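Local coordinates for protein cyclopenase asqI (Emericella nidulans, PDB 5YY3) that converts 4'-methoxycyclopenine into 4'-methoxyviridicatin and methyl isocyanate as a zinc-dependent cyclopenase of the tyrosinase family in aspoquinolone biosynthesis, at residues Ala300-Gly305 and Gln401-Leu406; Val213-His218 and Asn325-Ile330; Ala333-Leu338 and Cys345-Glu350. All blocks are in the same frame, centred on the assembly; numbering follows the deposited sequence.

Interaction 1. Residues Ala300-Gly305 and Gln401-Leu406; sequences AAIRKG and QYYGRL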
ATOM      1  N   ALA A 300      -1.378  -8.052 -41.143  1.00 24.99           N
ATOM      2  CA  ALA A 300      -1.567  -7.510 -42.486  1.00 25.42           C
ATOM      3  C   ALA A 300      -2.691  -8.229 -43.224  1.00 22.11           C
ATOM      4  O   ALA A 300      -3.518  -7.601 -43.895  1.00 24.23           O
ATOM      5  CB  ALA A 300      -0.255  -7.606 -43.273  1.00 21.87           C
ATOM      6  N   ALA A 301      -2.704  -9.551 -43.093  1.00 22.57           N
ATOM      7  CA  ALA A 301      -3.725 -10.395 -43.699  1.00 21.02           C
ATOM      8  C   ALA A 301      -5.134 -10.067 -43.195  1.00 26.81           C
ATOM      9  O   ALA A 301      -6.083 -10.034 -43.969  1.00 29.98           O
ATOM     10  CB  ALA A 301      -3.408 -11.855 -43.432  1.00 24.89           C
ATOM     11  N   ILE A 302      -5.272  -9.848 -41.889  1.00 27.73           N
ATOM     12  CA  ILE A 302      -6.572  -9.539 -41.305  1.00 24.41           C
ATOM     13  C   ILE A 302      -7.095  -8.193 -41.825  1.00 23.83           C
ATOM     14  O   ILE A 302      -8.259  -8.072 -42.181  1.00 25.59           O
ATOM     15  CB  ILE A 302      -6.505  -9.530 -39.749  1.00 24.76           C
ATOM     16  CG1 ILE A 302      -6.355 -10.960 -39.223  1.00 21.75           C
ATOM     17  CG2 ILE A 302      -7.746  -8.863 -39.160  1.00 24.77           C
ATOM     18  CD1 ILE A 302      -6.053 -11.074 -37.748  1.00 22.50           C
ATOM     19  N   ARG A 303      -6.236  -7.185 -41.863  1.00 19.94           N
ATOM     20  CA  ARG A 303      -6.616  -5.898 -42.421  1.00 24.51           C
ATOM     21  C   ARG A 303      -6.949  -6.037 -43.916  1.00 29.46           C
ATOM     22  O   ARG A 303      -7.926  -5.464 -44.402  1.00 24.12           O
ATOM     23  CB  ARG A 303      -5.492  -4.876 -42.211  1.00 23.03           C
ATOM     24  CG  ARG A 303      -5.537  -3.651 -43.130  1.00 27.41           C
ATOM     25  CD  ARG A 303      -6.837  -2.862 -43.015  1.00 28.86           C
ATOM     26  NE  ARG A 303      -7.112  -2.481 -41.636  1.00 31.21           N
ATOM     27  CZ  ARG A 303      -8.289  -2.038 -41.194  1.00 32.27           C
ATOM     28  NH1 ARG A 303      -9.322  -1.924 -42.026  1.00 35.24           N
ATOM     29  NH2 ARG A 303      -8.432  -1.724 -39.912  1.00 28.94           N
ATOM     30  N   LYS A 304      -6.143  -6.799 -44.647  1.00 29.80           N
ATOM     31  CA  LYS A 304      -6.374  -6.916 -46.087  1.00 29.67           C
ATOM     32  C   LYS A 304      -7.587  -7.806 -46.352  1.00 31.46           C
ATOM     33  O   LYS A 304      -8.240  -7.693 -47.392  1.00 35.45           O
ATOM     34  CB  LYS A 304      -5.136  -7.465 -46.805  1.00 31.11           C
ATOM     35  CG  LYS A 304      -5.318  -7.626 -48.300  1.00 33.68           C
ATOM     36  CD  LYS A 304      -4.009  -7.929 -48.986  1.00 37.83           C
ATOM     37  CE  LYS A 304      -4.151  -7.905 -50.511  1.00 39.15           C
ATOM     38  NZ  LYS A 304      -2.814  -7.697 -51.138  1.00 45.58           N
ATOM     39  N   GLY A 305      -7.895  -8.681 -45.402  1.00 27.81           N
ATOM     40  CA  GLY A 305      -9.070  -9.529 -45.521  1.00 29.14           C
ATOM     41  C   GLY A 305      -8.846 -10.847 -46.237  1.00 31.90           C
ATOM     42  O   GLY A 305      -9.816 -11.494 -46.615  1.00 38.88           O
ATOM     43  N   GLN A 401      -5.942 -12.708 -27.649  1.00 24.52           N
ATOM     44  CA  GLN A 401      -7.234 -12.019 -27.673  1.00 24.77           C
ATOM     45  C   GLN A 401      -7.219 -10.833 -28.649  1.00 26.48           C
ATOM     46  O   GLN A 401      -8.254 -10.488 -29.241  1.00 28.93           O
ATOM     47  CB  GLN A 401      -7.619 -11.535 -26.276  1.00 21.57           C
ATOM     48  CG  GLN A 401      -9.049 -11.013 -26.176  1.00 23.48           C
ATOM     49  CD  GLN A 401      -9.279 -10.163 -24.929  1.00 26.29           C
ATOM     50  OE1 GLN A 401      -8.593  -9.152 -24.712  1.00 25.25           O
ATOM     51  NE2 GLN A 401     -10.248 -10.568 -24.102  1.00 21.36           N
ATOM     52  N   TYR A 402      -6.049 -10.220 -28.826  1.00 22.65           N
ATOM     53  CA  TYR A 402      -5.920  -9.063 -29.720  1.00 22.64           C
ATOM     54  C   TYR A 402      -6.292  -9.426 -31.161  1.00 24.91           C
ATOM     55  O   TYR A 402      -6.968  -8.654 -31.854  1.00 25.37           O
ATOM     56  CB  TYR A 402      -4.496  -8.486 -29.652  1.00 22.79           C
ATOM     57  CG  TYR A 402      -4.249  -7.323 -30.582  1.00 22.98           C
ATOM     58  CD1 TYR A 402      -5.119  -6.245 -30.619  1.00 23.91           C
ATOM     59  CD2 TYR A 402      -3.128  -7.293 -31.410  1.00 25.33           C
ATOM     60  CE1 TYR A 402      -4.910  -5.172 -31.472  1.00 22.38           C
ATOM     61  CE2 TYR A 402      -2.894  -6.219 -32.269  1.00 25.46           C
ATOM     62  CZ  TYR A 402      -3.790  -5.161 -32.296  1.00 27.04           C
ATOM     63  OH  TYR A 402      -3.573  -4.086 -33.133  1.00 23.97           O
ATOM     64  N   TYR A 403      -5.891 -10.609 -31.607  1.00 22.38           N
ATOM     65  CA  TYR A 403      -6.242 -11.034 -32.955  1.00 22.36           C
ATOM     66  C   TYR A 403      -7.761 -11.133 -33.095  1.00 25.74           C
ATOM     67  O   TYR A 403      -8.341 -10.706 -34.111  1.00 29.34           O
ATOM     68  CB  TYR A 403      -5.571 -12.363 -33.291  1.00 21.07           C
ATOM     69  CG  TYR A 403      -4.062 -12.269 -33.356  1.00 22.90           C
ATOM     70  CD1 TYR A 403      -3.418 -11.964 -34.546  1.00 20.94           C
ATOM     71  CD2 TYR A 403      -3.286 -12.459 -32.216  1.00 19.64           C
ATOM     72  CE1 TYR A 403      -2.037 -11.875 -34.605  1.00 22.80           C
ATOM     73  CE2 TYR A 403      -1.912 -12.361 -32.260  1.00 20.18           C
ATOM     74  CZ  TYR A 403      -1.290 -12.075 -33.452  1.00 26.37           C
ATOM     75  OH  TYR A 403       0.087 -11.993 -33.489  1.00 23.72           O
ATOM     76  N   GLY A 404      -8.402 -11.668 -32.059  1.00 25.63           N
ATOM     77  CA  GLY A 404      -9.855 -11.679 -31.968  1.00 24.14           C
ATOM     78  C   GLY A 404     -10.490 -10.302 -32.044  1.00 23.41           C
ATOM     79  O   GLY A 404     -11.496 -10.128 -32.720  1.00 30.86           O
ATOM     80  N   ARG A 405      -9.916  -9.316 -31.362  1.00 26.67           N
ATOM     81  CA  ARG A 405     -10.434  -7.951 -31.442  1.00 25.14           C
ATOM     82  C   ARG A 405     -10.341  -7.387 -32.860  1.00 25.24           C
ATOM     83  O   ARG A 405     -11.280  -6.735 -33.332  1.00 26.76           O
ATOM     84  CB  ARG A 405      -9.694  -7.030 -30.472  1.00 24.24           C
ATOM     85  CG  ARG A 405      -9.884  -7.411 -29.014  1.00 27.58           C
ATOM     86  CD  ARG A 405      -9.114  -6.475 -28.086  1.00 31.02           C
ATOM     87  NE  ARG A 405      -9.383  -6.805 -26.691  1.00 27.06           N
ATOM     88  CZ  ARG A 405     -10.345  -6.238 -25.984  1.00 24.78           C
ATOM     89  NH1 ARG A 405     -11.121  -5.327 -26.559  1.00 26.80           N
ATOM     90  NH2 ARG A 405     -10.550  -6.595 -24.725  1.00 26.00           N
ATOM     91  N   LEU A 406      -9.212  -7.631 -33.530  1.00 26.44           N
ATOM     92  CA  LEU A 406      -9.001  -7.141 -34.892  1.00 23.05           C
ATOM     93  C   LEU A 406     -10.041  -7.713 -35.859  1.00 26.98           C
ATOM     94  O   LEU A 406     -10.633  -6.992 -36.668  1.00 25.41           O
ATOM     95  CB  LEU A 406      -7.604  -7.501 -35.387  1.00 23.35           C
ATOM     96  CG  LEU A 406      -6.440  -6.726 -34.764  1.00 27.97           C
ATOM     97  CD1 LEU A 406      -5.145  -7.477 -34.999  1.00 25.03           C
ATOM     98  CD2 LEU A 406      -6.349  -5.310 -35.339  1.00 24.29           C
TER

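Interaction 2. Residues Val213-His218 and Asn325-Ile330; sequences VFLYVH and NFVGGI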
ATOM      1  N   VAL A 213     -12.954 -22.027 -31.316  1.00 27.93           N
ATOM      2  CA  VAL A 213     -12.859 -22.476 -29.938  1.00 24.53           C
ATOM      3  C   VAL A 213     -11.571 -22.018 -29.222  1.00 29.41           C
ATOM      4  O   VAL A 213     -11.616 -21.541 -28.087  1.00 25.40           O
ATOM      5  CB  VAL A 213     -12.955 -24.006 -29.897  1.00 28.15           C
ATOM      6  CG1 VAL A 213     -12.483 -24.548 -28.577  1.00 33.76           C
ATOM      7  CG2 VAL A 213     -14.391 -24.440 -30.183  1.00 32.78           C
ATOM      8  N   PHE A 214     -10.432 -22.188 -29.885  1.00 27.57           N
ATOM      9  CA  PHE A 214      -9.137 -21.742 -29.384  1.00 26.33           C
ATOM     10  C   PHE A 214      -9.190 -20.273 -28.956  1.00 25.95           C
ATOM     11  O   PHE A 214      -8.876 -19.937 -27.821  1.00 26.61           O
ATOM     12  CB  PHE A 214      -8.063 -21.969 -30.466  1.00 26.63           C
ATOM     13  CG  PHE A 214      -6.751 -21.288 -30.196  1.00 27.18           C
ATOM     14  CD1 PHE A 214      -5.819 -21.860 -29.351  1.00 28.43           C
ATOM     15  CD2 PHE A 214      -6.437 -20.088 -30.811  1.00 27.00           C
ATOM     16  CE1 PHE A 214      -4.604 -21.236 -29.106  1.00 27.94           C
ATOM     17  CE2 PHE A 214      -5.220 -19.462 -30.565  1.00 27.31           C
ATOM     18  CZ  PHE A 214      -4.307 -20.038 -29.713  1.00 22.43           C
ATOM     19  N   LEU A 215      -9.617 -19.410 -29.866  1.00 25.96           N
ATOM     20  CA  LEU A 215      -9.663 -17.975 -29.624  1.00 24.78           C
ATOM     21  C   LEU A 215     -10.684 -17.601 -28.546  1.00 26.17           C
ATOM     22  O   LEU A 215     -10.423 -16.761 -27.678  1.00 25.20           O
ATOM     23  CB  LEU A 215      -9.989 -17.259 -30.935  1.00 27.29           C
ATOM     24  CG  LEU A 215      -9.095 -16.103 -31.377  1.00 30.06           C
ATOM     25  CD1 LEU A 215      -7.626 -16.379 -31.069  1.00 28.05           C
ATOM     26  CD2 LEU A 215      -9.299 -15.847 -32.875  1.00 27.99           C
ATOM     27  N   TYR A 216     -11.853 -18.231 -28.609  1.00 24.42           N
ATOM     28  CA  TYR A 216     -12.928 -17.942 -27.672  1.00 23.06           C
ATOM     29  C   TYR A 216     -12.605 -18.330 -26.222  1.00 25.62           C
ATOM     30  O   TYR A 216     -12.837 -17.548 -25.291  1.00 25.22           O
ATOM     31  CB  TYR A 216     -14.193 -18.656 -28.105  1.00 23.60           C
ATOM     32  CG  TYR A 216     -15.287 -18.534 -27.087  1.00 27.71           C
ATOM     33  CD1 TYR A 216     -15.951 -17.334 -26.911  1.00 24.74           C
ATOM     34  CD2 TYR A 216     -15.642 -19.611 -26.279  1.00 29.81           C
ATOM     35  CE1 TYR A 216     -16.933 -17.208 -25.989  1.00 29.37           C
ATOM     36  CE2 TYR A 216     -16.642 -19.494 -25.344  1.00 28.49           C
ATOM     37  CZ  TYR A 216     -17.292 -18.286 -25.215  1.00 31.14           C
ATOM     38  OH  TYR A 216     -18.293 -18.117 -24.294  1.00 35.94           O
ATOM     39  N   VAL A 217     -12.090 -19.537 -26.028  1.00 22.88           N
ATOM     40  CA  VAL A 217     -11.729 -20.006 -24.700  1.00 22.00           C
ATOM     41  C   VAL A 217     -10.664 -19.106 -24.081  1.00 27.29           C
ATOM     42  O   VAL A 217     -10.797 -18.658 -22.937  1.00 24.82           O
ATOM     43  CB  VAL A 217     -11.216 -21.451 -24.748  1.00 24.54           C
ATOM     44  CG1 VAL A 217     -10.576 -21.842 -23.433  1.00 24.03           C
ATOM     45  CG2 VAL A 217     -12.362 -22.397 -25.110  1.00 26.96           C
ATOM     46  N   HIS A 218      -9.624 -18.805 -24.851  1.00 25.26           N
ATOM     47  CA  HIS A 218      -8.576 -17.935 -24.353  1.00 26.29           C
ATOM     48  C   HIS A 218      -9.052 -16.503 -24.121  1.00 23.46           C
ATOM     49  O   HIS A 218      -8.640 -15.869 -23.151  1.00 27.00           O
ATOM     50  CB  HIS A 218      -7.383 -17.957 -25.298  1.00 23.90           C
ATOM     51  CG  HIS A 218      -6.593 -19.217 -25.205  1.00 26.33           C
ATOM     52  ND1 HIS A 218      -6.881 -20.332 -25.966  1.00 33.84           N
ATOM     53  CD2 HIS A 218      -5.565 -19.565 -24.396  1.00 28.94           C
ATOM     54  CE1 HIS A 218      -6.038 -21.302 -25.652  1.00 36.62           C
ATOM     55  NE2 HIS A 218      -5.228 -20.861 -24.707  1.00 41.02           N
ATOM     56  N   ASN A 325     -12.452 -18.549 -36.966  1.00 31.63           N
ATOM     57  CA  ASN A 325     -11.977 -19.916 -37.125  1.00 32.17           C
ATOM     58  C   ASN A 325     -10.640 -19.947 -37.840  1.00 29.49           C
ATOM     59  O   ASN A 325      -9.757 -20.739 -37.504  1.00 31.38           O
ATOM     60  CB  ASN A 325     -12.984 -20.757 -37.894  1.00 31.41           C
ATOM     61  CG  ASN A 325     -12.760 -22.234 -37.697  1.00 38.39           C
ATOM     62  OD1 ASN A 325     -12.487 -22.684 -36.582  1.00 38.07           O
ATOM     63  ND2 ASN A 325     -12.848 -23.001 -38.782  1.00 39.79           N
ATOM     64  N   PHE A 326     -10.487 -19.070 -38.821  1.00 28.84           N
ATOM     65  CA  PHE A 326      -9.260 -19.048 -39.598  1.00 31.08           C
ATOM     66  C   PHE A 326      -8.158 -18.309 -38.871  1.00 27.44           C
ATOM     67  O   PHE A 326      -7.035 -18.793 -38.804  1.00 30.15           O
ATOM     68  CB  PHE A 326      -9.502 -18.430 -40.980  1.00 37.27           C
ATOM     69  CG  PHE A 326      -9.876 -19.441 -42.024  1.00 39.25           C
ATOM     70  CD1 PHE A 326      -8.891 -20.196 -42.668  1.00 41.84           C
ATOM     71  CD2 PHE A 326     -11.213 -19.669 -42.348  1.00 39.65           C
ATOM     72  CE1 PHE A 326      -9.239 -21.149 -43.642  1.00 41.91           C
ATOM     73  CE2 PHE A 326     -11.567 -20.619 -43.321  1.00 39.19           C
ATOM     74  CZ  PHE A 326     -10.574 -21.354 -43.967  1.00 41.13           C
ATOM     75  N   VAL A 327      -8.467 -17.138 -38.327  1.00 28.26           N
ATOM     76  CA  VAL A 327      -7.478 -16.402 -37.557  1.00 26.39           C
ATOM     77  C   VAL A 327      -6.977 -17.246 -36.377  1.00 25.61           C
ATOM     78  O   VAL A 327      -5.777 -17.351 -36.148  1.00 23.07           O
ATOM     79  CB  VAL A 327      -8.036 -15.065 -37.038  1.00 26.52           C
ATOM     80  CG1 VAL A 327      -7.037 -14.415 -36.057  1.00 26.22           C
ATOM     81  CG2 VAL A 327      -8.336 -14.129 -38.199  1.00 26.16           C
ATOM     82  N   GLY A 328      -7.906 -17.856 -35.646  1.00 29.52           N
ATOM     83  CA  GLY A 328      -7.564 -18.727 -34.535  1.00 25.37           C
ATOM     84  C   GLY A 328      -6.810 -19.953 -35.002  1.00 26.83           C
ATOM     85  O   GLY A 328      -5.798 -20.339 -34.400  1.00 27.53           O
ATOM     86  N   GLY A 329      -7.295 -20.562 -36.084  1.00 26.22           N
ATOM     87  CA  GLY A 329      -6.665 -21.745 -36.643  1.00 28.52           C
ATOM     88  C   GLY A 329      -5.224 -21.515 -37.085  1.00 27.09           C
ATOM     89  O   GLY A 329      -4.336 -22.317 -36.795  1.00 28.52           O
ATOM     90  N   ILE A 330      -4.980 -20.413 -37.783  1.00 24.36           N
ATOM     91  CA  ILE A 330      -3.641 -20.130 -38.260  1.00 24.62           C
ATOM     92  C   ILE A 330      -2.685 -19.823 -37.096  1.00 28.31           C
ATOM     93  O   ILE A 330      -1.553 -20.315 -37.078  1.00 31.96           O
ATOM     94  CB  ILE A 330      -3.677 -18.989 -39.283  1.00 25.85           C
ATOM     95  CG1 ILE A 330      -4.221 -19.547 -40.601  1.00 25.43           C
ATOM     96  CG2 ILE A 330      -2.286 -18.357 -39.455  1.00 26.38           C
ATOM     97  CD1 ILE A 330      -4.489 -18.527 -41.673  1.00 28.12           C
TER

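Interaction 3. Residues Ala333-Leu338 and Cys345-Glu350; sequences AQYPSL and CSLDEE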
ATOM      1  N   ALA A 333      -1.499 -22.938 -35.928  1.00 31.17           N
ATOM      2  CA  ALA A 333      -0.916 -23.759 -37.023  1.00 29.96           C
ATOM      3  C   ALA A 333      -1.730 -24.997 -37.382  1.00 31.31           C
ATOM      4  O   ALA A 333      -1.189 -26.084 -37.592  1.00 35.87           O
ATOM      5  CB  ALA A 333       0.503 -24.183 -36.684  1.00 21.45           C
ATOM      6  N   GLN A 334      -3.034 -24.831 -37.477  1.00 27.32           N
ATOM      7  CA  GLN A 334      -3.886 -25.937 -37.900  1.00 35.56           C
ATOM      8  C   GLN A 334      -4.119 -25.982 -39.386  1.00 36.09           C
ATOM      9  O   GLN A 334      -5.240 -26.022 -39.850  1.00 37.48           O
ATOM     10  CB  GLN A 334      -5.184 -25.861 -37.133  1.00 34.69           C
ATOM     11  CG  GLN A 334      -4.765 -25.933 -35.735  1.00 41.90           C
ATOM     12  CD  GLN A 334      -5.885 -26.119 -34.825  1.00 42.11           C
ATOM     13  OE1 GLN A 334      -6.852 -25.349 -34.820  1.00 48.67           O
ATOM     14  NE2 GLN A 334      -5.770 -27.141 -33.999  1.00 43.90           N
ATOM     15  N   TYR A 335      -3.019 -25.979 -40.117  1.00 34.75           N
ATOM     16  CA  TYR A 335      -3.080 -25.974 -41.560  1.00 40.44           C
ATOM     17  C   TYR A 335      -3.731 -27.238 -42.155  1.00 41.89           C
ATOM     18  O   TYR A 335      -4.451 -27.124 -43.136  1.00 44.43           O
ATOM     19  CB  TYR A 335      -1.683 -25.750 -42.123  1.00 36.77           C
ATOM     20  CG  TYR A 335      -1.065 -24.430 -41.680  1.00 33.59           C
ATOM     21  CD1 TYR A 335      -1.531 -23.224 -42.190  1.00 33.25           C
ATOM     22  CD2 TYR A 335      -0.016 -24.390 -40.753  1.00 30.91           C
ATOM     23  CE1 TYR A 335      -0.976 -22.017 -41.810  1.00 32.24           C
ATOM     24  CE2 TYR A 335       0.550 -23.177 -40.364  1.00 29.62           C
ATOM     25  CZ  TYR A 335       0.059 -21.997 -40.901  1.00 29.63           C
ATOM     26  OH  TYR A 335       0.595 -20.788 -40.540  1.00 27.01           O
ATOM     27  N   PRO A 336      -3.521 -28.433 -41.558  1.00 41.32           N
ATOM     28  CA  PRO A 336      -4.263 -29.572 -42.125  1.00 41.36           C
ATOM     29  C   PRO A 336      -5.792 -29.409 -42.092  1.00 46.60           C
ATOM     30  O   PRO A 336      -6.460 -29.677 -43.090  1.00 48.53           O
ATOM     31  CB  PRO A 336      -3.824 -30.746 -41.242  1.00 41.83           C
ATOM     32  CG  PRO A 336      -2.452 -30.379 -40.815  1.00 40.32           C
ATOM     33  CD  PRO A 336      -2.479 -28.884 -40.614  1.00 39.30           C
ATOM     34  N   SER A 337      -6.339 -28.955 -40.972  1.00 47.08           N
ATOM     35  CA  SER A 337      -7.784 -28.765 -40.855  1.00 41.60           C
ATOM     36  C   SER A 337      -8.285 -27.634 -41.754  1.00 45.33           C
ATOM     37  O   SER A 337      -9.226 -27.805 -42.531  1.00 49.02           O
ATOM     38  CB  SER A 337      -8.164 -28.487 -39.401  1.00 45.49           C
ATOM     39  OG  SER A 337      -9.552 -28.686 -39.193  1.00 58.26           O
ATOM     40  N   LEU A 338      -7.645 -26.477 -41.657  1.00 45.20           N
ATOM     41  CA  LEU A 338      -8.070 -25.313 -42.419  1.00 45.25           C
ATOM     42  C   LEU A 338      -7.950 -25.558 -43.927  1.00 45.80           C
ATOM     43  O   LEU A 338      -8.807 -25.121 -44.702  1.00 48.69           O
ATOM     44  CB  LEU A 338      -7.255 -24.075 -42.000  1.00 41.65           C
ATOM     45  CG  LEU A 338      -7.524 -23.540 -40.579  1.00 35.59           C
ATOM     46  CD1 LEU A 338      -6.573 -22.398 -40.193  1.00 28.41           C
ATOM     47  CD2 LEU A 338      -8.979 -23.098 -40.410  1.00 34.34           C
ATOM     48  N   CYS A 345      -6.133 -26.073 -52.449  1.00 61.60           N
ATOM     49  CA  CYS A 345      -5.077 -25.092 -52.205  1.00 61.41           C
ATOM     50  C   CYS A 345      -4.532 -25.178 -50.779  1.00 54.04           C
ATOM     51  O   CYS A 345      -5.190 -25.708 -49.887  1.00 55.05           O
ATOM     52  CB  CYS A 345      -5.588 -23.679 -52.494  1.00 59.05           C
ATOM     53  SG  CYS A 345      -5.416 -23.179 -54.237  1.00 67.83           S
ATOM     54  N   SER A 346      -3.322 -24.669 -50.570  1.00 53.72           N
ATOM     55  CA  SER A 346      -2.700 -24.711 -49.252  1.00 50.59           C
ATOM     56  C   SER A 346      -2.349 -23.320 -48.709  1.00 51.49           C
ATOM     57  O   SER A 346      -1.853 -22.459 -49.440  1.00 49.71           O
ATOM     58  CB  SER A 346      -1.443 -25.584 -49.291  1.00 48.76           C
ATOM     59  OG  SER A 346      -1.783 -26.935 -49.539  1.00 53.21           O
ATOM     60  N   LEU A 347      -2.608 -23.110 -47.420  1.00 46.63           N
ATOM     61  CA  LEU A 347      -2.216 -21.867 -46.757  1.00 41.52           C
ATOM     62  C   LEU A 347      -0.704 -21.767 -46.689  1.00 39.96           C
ATOM     63  O   LEU A 347      -0.029 -22.775 -46.476  1.00 42.83           O
ATOM     64  CB  LEU A 347      -2.817 -21.786 -45.351  1.00 37.64           C
ATOM     65  CG  LEU A 347      -4.309 -21.448 -45.254  1.00 37.52           C
ATOM     66  CD1 LEU A 347      -4.839 -21.753 -43.869  1.00 34.67           C
ATOM     67  CD2 LEU A 347      -4.607 -19.986 -45.646  1.00 33.39           C
ATOM     68  N   ASP A 348      -0.177 -20.556 -46.875  1.00 38.60           N
ATOM     69  CA  ASP A 348       1.273 -20.311 -46.881  1.00 37.38           C
ATOM     70  C   ASP A 348       1.888 -20.324 -45.460  1.00 36.03           C
ATOM     71  O   ASP A 348       1.990 -19.285 -44.801  1.00 34.89           O
ATOM     72  CB  ASP A 348       1.560 -18.973 -47.578  1.00 37.67           C
ATOM     73  CG  ASP A 348       3.034 -18.765 -47.889  1.00 36.19           C
ATOM     74  OD1 ASP A 348       3.871 -19.559 -47.398  1.00 40.11           O
ATOM     75  OD2 ASP A 348       3.351 -17.797 -48.625  1.00 36.35           O
ATOM     76  N   GLU A 349       2.302 -21.508 -45.011  1.00 34.45           N
ATOM     77  CA  GLU A 349       2.855 -21.697 -43.671  1.00 33.82           C
ATOM     78  C   GLU A 349       4.169 -20.961 -43.442  1.00 36.95           C
ATOM     79  O   GLU A 349       4.606 -20.807 -42.311  1.00 37.89           O
ATOM     80  CB  GLU A 349       3.073 -23.183 -43.389  1.00 33.94           C
ATOM     81  CG  GLU A 349       1.910 -24.055 -43.818  1.00 37.22           C
ATOM     82  CD  GLU A 349       2.003 -25.455 -43.255  1.00 40.73           C
ATOM     83  OE1 GLU A 349       2.947 -25.712 -42.477  1.00 40.17           O
ATOM     84  OE2 GLU A 349       1.120 -26.286 -43.577  1.00 44.75           O
ATOM     85  N   GLU A 350       4.818 -20.526 -44.509  1.00 36.51           N
ATOM     86  CA  GLU A 350       6.066 -19.800 -44.341  1.00 39.41           C
ATOM     87  C   GLU A 350       5.761 -18.364 -43.964  1.00 31.83           C
ATOM     88  O   GLU A 350       6.507 -17.732 -43.234  1.00 35.87           O
ATOM     89  CB  GLU A 350       6.918 -19.864 -45.617  1.00 43.34           C
ATOM     90  CG  GLU A 350       7.431 -21.279 -45.921  1.00 53.66           C
ATOM     91  CD  GLU A 350       8.417 -21.777 -44.866  1.00 58.21           C
ATOM     92  OE1 GLU A 350       9.162 -20.935 -44.316  1.00 54.41           O
ATOM     93  OE2 GLU A 350       8.428 -22.997 -44.565  1.00 64.15           O
TER

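Interaction 1. Residues Ala300-Gly305 and Gln401-Leu406
The edge of the Tyr403 ring is met close to its plane by Ile302, whose CD1 lies 4.2 Å from Tyr403 CD1. Elsewhere the ring has neighbours from its own chain: His399 edge-to-face, and Tyr299 with planes about 40° apart. On the same helix, the Tyr402 ring carries Leu406 CD1 over one face, 3.7 Å above the plane and displaced to the rim. The third flat group is the Arg405 guanidinium, which takes Gln401 OE1 at its edge and in its plane. NE and NH2 of Arg405 both bind this single oxygen, Gln401 OE1, each at 3.2 Å. They come from the same face of the amide, well above the carbonyl plane, in a side-on grip.

Ile302 works with both of its branches. CG1 stands anti to the carbonyl carbon (chi1 -72°) and extends to put CD1 at the tyrosine. CG2, the other branch, packs 4.0 Å from Leu406 CB, the two side chains crossing at about a right angle. Between the two segments the contact is apolar, although Arg410 reaches back to hydrogen-bond Ile302 O with NE. Just beyond, Gly305, with positive phi, ends helix 288-304 as the C-prime residue of a Schellman motif. Arg405 NH1 forms salt bridges with Asp503 and with Asp244 of the second subunit, and Arg303 forms one with Asp296 of that same subunit. The contact joins the last turn of helix 288-304 to the long helix 391-410 beside a subunit interface, within the helical domain that the enzyme shares with hemocyanins.

Interaction 2. Residues Val213-His218 and Asn325-Ile330
Leu215 and Gly328 mark the crossing of two helical segments that run almost perpendicular, at 86°, with axes 8.4 Å apart and the CA atoms of these two residues only 5.4 Å from each other. The missing side chain at Gly328 probably helps the helices come this close, since Leu215 packs against that side of it. Leu215 sets both methyls there: CD2 rests 3.7 Å from Gly328 N, and CD1 lies a little farther off, by Gly328 CA. The same CD2 of Leu215 also touches Val327 CG1 at 4.2 Å. Phe214 takes the other part of the glycine, its CD2 3.7 Å from Gly328 O in an oblique approach; CG anti to the backbone N (chi1 167°) swings the ring toward Gly328, and His356 meets it edge-to-face.

One turn on, His218 ND1 donates to Phe214 O at 2.8 Å, with an N-H...O angle of 161° and the oxygen in the imidazole plane. His218 N reaches Phe214 O from the opposite face of the carbonyl. The ND1 bond fixes the rotation of the ring and is consistent with NE2 being the atom offered to the metal, for His218 binds zinc together with His186 and His190, a one-zinc counterpart of the helix-borne histidine site that holds two coppers in hemocyanins and tyrosinases.

Interaction 3. Residues Ala333-Leu338 and Cys345-Glu350
A short helix, 335-339, and a weakly bonded helical turn, about 349-352, fold back on each other here; Tyr335 packs between the two, with Glu349 over one face of its ring and Leu347 against it obliquely. The aliphatic part of Glu349 lies flat against the ring in a CH-pi contact: CG sits 3.6 Å from the Tyr335 ring centroid and 10° off the ring normal, so almost exactly over the centre. The chain is extended beyond CG, which carries the carboxylate back along the ring, opposite in direction to the tyrosine, and leaves the two planes only 14° apart. Glu349 CD thus lies 3.4 Å from Tyr335 CD2, and the carboxylate stacks toward the CB end of the ring, Glu349 OE2 being 3.2 Å from Tyr335 CB; Glu349 itself is exposed.

Ala333, with positive phi, is the C-prime residue of a Schellman motif that ends helix 323-331, and Gln334 is the N-cap of the next helix. Asp348 is the N-cap of the 349-352 turn, its OD1 accepting from Glu350 N at 3.2 Å; OD2 pairs with Arg351. These elements belong to the region homologous to the copper-containing domain of hemocyanins, away from the zinc site.

Leu347 closes in from another quarter. Its CB meets Tyr335 CD1 at 3.7 Å, with the side chains crossing at about a right angle, and its CD1 lies 3.8 Å from Leu338 CB. Ile330 of the preceding helix touches Tyr335, Leu338 and Leu347 alike, forming a small apolar cluster. At the far end of the ring, Tyr335 OH hydrogen-bonds Gly353 O, tying the phenol to the chain just past that turn.

In the fold
Helix 323-331 connects all three contacts. Interactions 1 and 2, with centres about 12 Å apart, meet at Val327: its CG1 is 3.7 Å from Tyr403 CB and its CG2 3.8 Å from Ile302 CD1. At its C-terminal end the helix passes directly into interaction 3, where Gly329 O lies 2.9 Å from Gln334 N, a probable hydrogen bond, and Phe326 CD1 is 3.7 Å from Leu338 CD2. Interactions 1 and 3 do not touch; their nearest atoms are about 9 Å apart. Interaction 2 holds the zinc ligand His218, and the side chain of Tyr403 in interaction 1 is about 10 Å from that of His218, whereas interaction 3 lies away from the metal site.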